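Local atomic coordinates of putative lipoprotein GNA1162 (Neisseria meningitidis, PDB entry 4HRV), a protein that is of unknown molecular function but, as a lipoprotein of the GNA1162-like (DUF799) family, is probably tethered to a membrane by an N-terminal lipid. Residues Ala14-Pro26 with Phe59-His71. The protein carries 3 engineered substitutions. Numbering follows the deposited sequence.
Sequences ASILVVPPLNESP and FKQNGMTNAADIH. Engineered in segment 59-71: Met-64 (natural residue Leu).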
# COMPACT_ATOMS: atom_id res chain seq x y z
N ALA B 14 -6.13 4.50 22.55
CA ALA B 14 -5.41 3.25 22.76
C ALA B 14 -6.17 2.06 22.19
O ALA B 14 -5.63 1.30 21.39
CB ALA B 14 -5.06 3.04 24.24
N SER B 15 -7.44 1.91 22.59
CA SER B 15 -8.24 0.77 22.13
C SER B 15 -9.12 1.08 20.90
O SER B 15 -9.87 2.05 20.88
CB SER B 15 -9.11 0.20 23.26
OG SER B 15 -10.17 1.06 23.59
N ILE B 16 -9.02 0.23 19.89
CA ILE B 16 -9.70 0.48 18.64
C ILE B 16 -10.61 -0.67 18.26
O ILE B 16 -10.15 -1.81 18.12
CB ILE B 16 -8.70 0.68 17.51
CG1 ILE B 16 -7.88 1.95 17.74
CG2 ILE B 16 -9.41 0.75 16.16
CD1 ILE B 16 -6.85 2.18 16.63
N LEU B 17 -11.89 -0.35 18.08
CA LEU B 17 -12.86 -1.27 17.52
C LEU B 17 -12.86 -1.16 15.99
O LEU B 17 -13.15 -0.10 15.44
CB LEU B 17 -14.27 -0.96 18.06
CG LEU B 17 -15.41 -1.83 17.53
CD1 LEU B 17 -15.22 -3.27 17.96
CD2 LEU B 17 -16.78 -1.31 18.01
N VAL B 18 -12.50 -2.24 15.32
CA VAL B 18 -12.66 -2.30 13.88
C VAL B 18 -13.96 -3.02 13.56
O VAL B 18 -14.13 -4.20 13.88
CB VAL B 18 -11.48 -2.98 13.18
CG1 VAL B 18 -11.58 -2.76 11.67
CG2 VAL B 18 -10.16 -2.41 13.72
N VAL B 19 -14.89 -2.29 12.95
CA VAL B 19 -16.16 -2.89 12.59
C VAL B 19 -16.03 -3.53 11.21
O VAL B 19 -15.14 -3.16 10.44
CB VAL B 19 -17.32 -1.87 12.58
CG1 VAL B 19 -17.57 -1.33 14.01
CG2 VAL B 19 -17.05 -0.77 11.60
N PRO B 20 -16.89 -4.51 10.91
CA PRO B 20 -16.88 -5.13 9.58
C PRO B 20 -16.89 -4.07 8.50
O PRO B 20 -17.74 -3.18 8.52
CB PRO B 20 -18.19 -5.92 9.57
CG PRO B 20 -18.41 -6.29 10.98
CD PRO B 20 -17.85 -5.15 11.82
N PRO B 21 -15.94 -4.15 7.56
CA PRO B 21 -15.87 -3.11 6.53
C PRO B 21 -17.07 -3.11 5.60
O PRO B 21 -17.65 -4.16 5.32
CB PRO B 21 -14.58 -3.45 5.77
CG PRO B 21 -13.74 -4.19 6.80
CD PRO B 21 -14.76 -5.02 7.54
N LEU B 22 -17.45 -1.92 5.13
CA LEU B 22 -18.52 -1.77 4.16
C LEU B 22 -17.99 -2.13 2.79
O LEU B 22 -16.86 -1.77 2.42
CB LEU B 22 -18.97 -0.32 4.12
CG LEU B 22 -20.30 0.11 4.73
CD1 LEU B 22 -20.64 1.49 4.19
CD2 LEU B 22 -21.41 -0.92 4.42
N ASN B 23 -18.79 -2.84 2.02
CA ASN B 23 -18.41 -3.18 0.66
C ASN B 23 -19.23 -2.36 -0.31
O ASN B 23 -20.43 -2.56 -0.44
CB ASN B 23 -18.62 -4.68 0.40
CG ASN B 23 -17.99 -5.16 -0.91
OD1 ASN B 23 -17.48 -4.36 -1.71
ND2 ASN B 23 -18.04 -6.46 -1.13
N GLU B 24 -18.59 -1.41 -0.99
CA GLU B 24 -19.27 -0.60 -1.98
C GLU B 24 -18.79 -0.93 -3.39
O GLU B 24 -18.78 -0.07 -4.27
CB GLU B 24 -19.11 0.88 -1.68
CG GLU B 24 -19.60 1.24 -0.30
CD GLU B 24 -19.96 2.71 -0.16
OE1 GLU B 24 -19.42 3.54 -0.91
OE2 GLU B 24 -20.80 3.02 0.72
N SER B 25 -18.37 -2.18 -3.58
CA SER B 25 -17.98 -2.66 -4.90
C SER B 25 -18.95 -3.75 -5.36
O SER B 25 -19.62 -4.38 -4.55
CB SER B 25 -16.57 -3.24 -4.86
OG SER B 25 -16.59 -4.56 -4.36
N PRO B 26 -19.01 -3.99 -6.68
CA PRO B 26 -19.87 -5.03 -7.25
C PRO B 26 -19.46 -6.43 -6.80
O PRO B 26 -20.30 -7.35 -6.86
CB PRO B 26 -19.65 -4.87 -8.76
CG PRO B 26 -18.34 -4.18 -8.90
CD PRO B 26 -18.27 -3.25 -7.72
N PHE B 59 -21.59 -8.72 17.62
CA PHE B 59 -22.62 -8.11 16.78
C PHE B 59 -23.74 -9.11 16.49
O PHE B 59 -24.91 -8.75 16.52
CB PHE B 59 -22.03 -7.56 15.48
CG PHE B 59 -21.35 -6.24 15.66
CD1 PHE B 59 -22.09 -5.12 16.02
CD2 PHE B 59 -19.99 -6.11 15.49
CE1 PHE B 59 -21.48 -3.89 16.20
CE2 PHE B 59 -19.37 -4.89 15.66
CZ PHE B 59 -20.12 -3.78 16.03
N LYS B 60 -23.37 -10.35 16.21
CA LYS B 60 -24.37 -11.37 15.93
C LYS B 60 -25.31 -11.53 17.12
O LYS B 60 -26.52 -11.59 16.96
CB LYS B 60 -23.72 -12.71 15.56
CG LYS B 60 -24.70 -13.88 15.54
CD LYS B 60 -24.07 -15.15 15.00
CE LYS B 60 -25.13 -16.23 14.76
NZ LYS B 60 -24.60 -17.43 14.06
N GLN B 61 -24.74 -11.59 18.32
CA GLN B 61 -25.56 -11.75 19.51
C GLN B 61 -26.45 -10.53 19.73
O GLN B 61 -27.51 -10.63 20.33
CB GLN B 61 -24.68 -12.00 20.74
CG GLN B 61 -23.93 -13.31 20.66
CD GLN B 61 -23.27 -13.67 21.97
OE1 GLN B 61 -23.10 -12.82 22.84
NE2 GLN B 61 -22.90 -14.94 22.12
N ASN B 62 -26.01 -9.38 19.23
CA ASN B 62 -26.81 -8.16 19.35
C ASN B 62 -27.72 -7.95 18.15
O ASN B 62 -28.18 -6.84 17.91
CB ASN B 62 -25.92 -6.93 19.56
CG ASN B 62 -25.40 -6.83 20.98
OD1 ASN B 62 -26.07 -6.27 21.86
ND2 ASN B 62 -24.21 -7.37 21.22
N GLY B 63 -27.97 -9.02 17.40
CA GLY B 63 -28.89 -8.96 16.28
C GLY B 63 -28.33 -8.38 14.98
O GLY B 63 -29.07 -8.24 14.01
N MSE B 64 -27.04 -8.05 14.93
CA MSE B 64 -26.49 -7.41 13.73
C MSE B 64 -25.41 -8.22 13.02
O MSE B 64 -24.48 -8.73 13.64
CB MSE B 64 -25.93 -6.02 14.05
CG MSE B 64 -26.99 -4.96 14.29
SE MSE B 64 -26.29 -3.14 14.09
CE MSE B 64 -27.92 -2.17 14.60
N THR B 65 -25.52 -8.32 11.70
CA THR B 65 -24.47 -8.96 10.92
C THR B 65 -24.12 -8.17 9.66
O THR B 65 -23.00 -8.27 9.16
CB THR B 65 -24.84 -10.41 10.54
OG1 THR B 65 -26.14 -10.42 9.92
CG2 THR B 65 -24.86 -11.29 11.78
N ASN B 66 -25.07 -7.38 9.18
CA ASN B 66 -24.89 -6.58 7.98
C ASN B 66 -24.01 -5.37 8.24
O ASN B 66 -24.23 -4.61 9.18
CB ASN B 66 -26.25 -6.14 7.44
CG ASN B 66 -26.14 -5.33 6.17
OD1 ASN B 66 -26.07 -5.89 5.09
ND2 ASN B 66 -26.12 -4.02 6.30
N ALA B 67 -22.99 -5.19 7.41
CA ALA B 67 -22.03 -4.12 7.64
C ALA B 67 -22.68 -2.74 7.57
O ALA B 67 -22.31 -1.85 8.32
CB ALA B 67 -20.87 -4.23 6.67
N ALA B 68 -23.63 -2.55 6.66
CA ALA B 68 -24.27 -1.25 6.53
C ALA B 68 -25.05 -0.90 7.80
O ALA B 68 -25.11 0.25 8.20
CB ALA B 68 -25.19 -1.21 5.32
N ASP B 69 -25.66 -1.90 8.42
CA ASP B 69 -26.35 -1.65 9.68
C ASP B 69 -25.32 -1.17 10.70
O ASP B 69 -25.53 -0.20 11.42
CB ASP B 69 -27.04 -2.91 10.20
CG ASP B 69 -28.30 -3.27 9.44
OD1 ASP B 69 -28.99 -2.34 8.94
OD2 ASP B 69 -28.60 -4.47 9.33
N ILE B 70 -24.18 -1.86 10.75
CA ILE B 70 -23.19 -1.59 11.79
C ILE B 70 -22.58 -0.19 11.67
O ILE B 70 -22.50 0.55 12.65
CB ILE B 70 -22.12 -2.70 11.86
CG1 ILE B 70 -22.79 -4.00 12.32
CG2 ILE B 70 -20.99 -2.31 12.81
CD1 ILE B 70 -21.98 -5.25 12.09
N HIS B 71 -22.20 0.18 10.45
CA HIS B 71 -21.63 1.50 10.18
C HIS B 71 -22.61 2.63 10.46
O HIS B 71 -22.21 3.79 10.50
CB HIS B 71 -21.16 1.59 8.74
CG HIS B 71 -19.89 0.87 8.47
ND1 HIS B 71 -18.79 1.49 7.91
CD2 HIS B 71 -19.53 -0.42 8.66
CE1 HIS B 71 -17.81 0.62 7.77
NE2 HIS B 71 -18.23 -0.55 8.22
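A histidine side chain, His-71, bonds to the carbonyl between two consecutive prolines: its NE2 donates to Pro-20 O at 2.7 Å, and this is the sole hydrogen bond joining residues 14-26 to 59-71. The oxygen lies in the imidazole plane, although the N-H...O angle of 145° shows a bent bond and the donor is tilted from the carbonyl plane. Pro-21 leaves this peptide without an N-H, so it can take part only as an acceptor, through Pro-20 O. Leu-22 then covers one face of the same ring: its CG stands 3.8 Å from the centroid and 9° off the normal, a CH-pi contact almost over the centre. In-plane bond and face contact together restrict rotation of the ring. The chi1 of -76° sets CG of His-71 anti to its carbonyl carbon, which aims the imidazole at the strand.

The remaining contacts are mostly apolar side-chain packing. The Ala-67 methyl is an exception, its CB resting 3.5 Å from Pro-21 O and also near Pro-20 O. Beyond the ring, the CD2 branch of Leu-22 reaches the first turn of helix 67-72, 3.9 Å from Ala-68 CB. Val-19 and Ile-70 run past each other in opposite directions, with Val-19 CB 3.7 Å from Ile-70 CG2. The other branch of the isoleucine, ending in CD1, meets Pro-20 CG at 3.9 Å and also lies above one face of the Phe-59 ring, offset toward its rim. That ring approaches Pro-20 obliquely, Phe-59 CE2 to Pro-20 CD 4.1 Å.

The Schellman motif at Gly-63 ends helix 52-61, and after a short loop helix 67-72 begins; both helices pack against the interrupted strand 15-23. Leu-78 of helix 75-82 touches Val-19 and Phe-59, while Tyr-89 of the adjacent parallel strand 86-99 meets the His-71 ring.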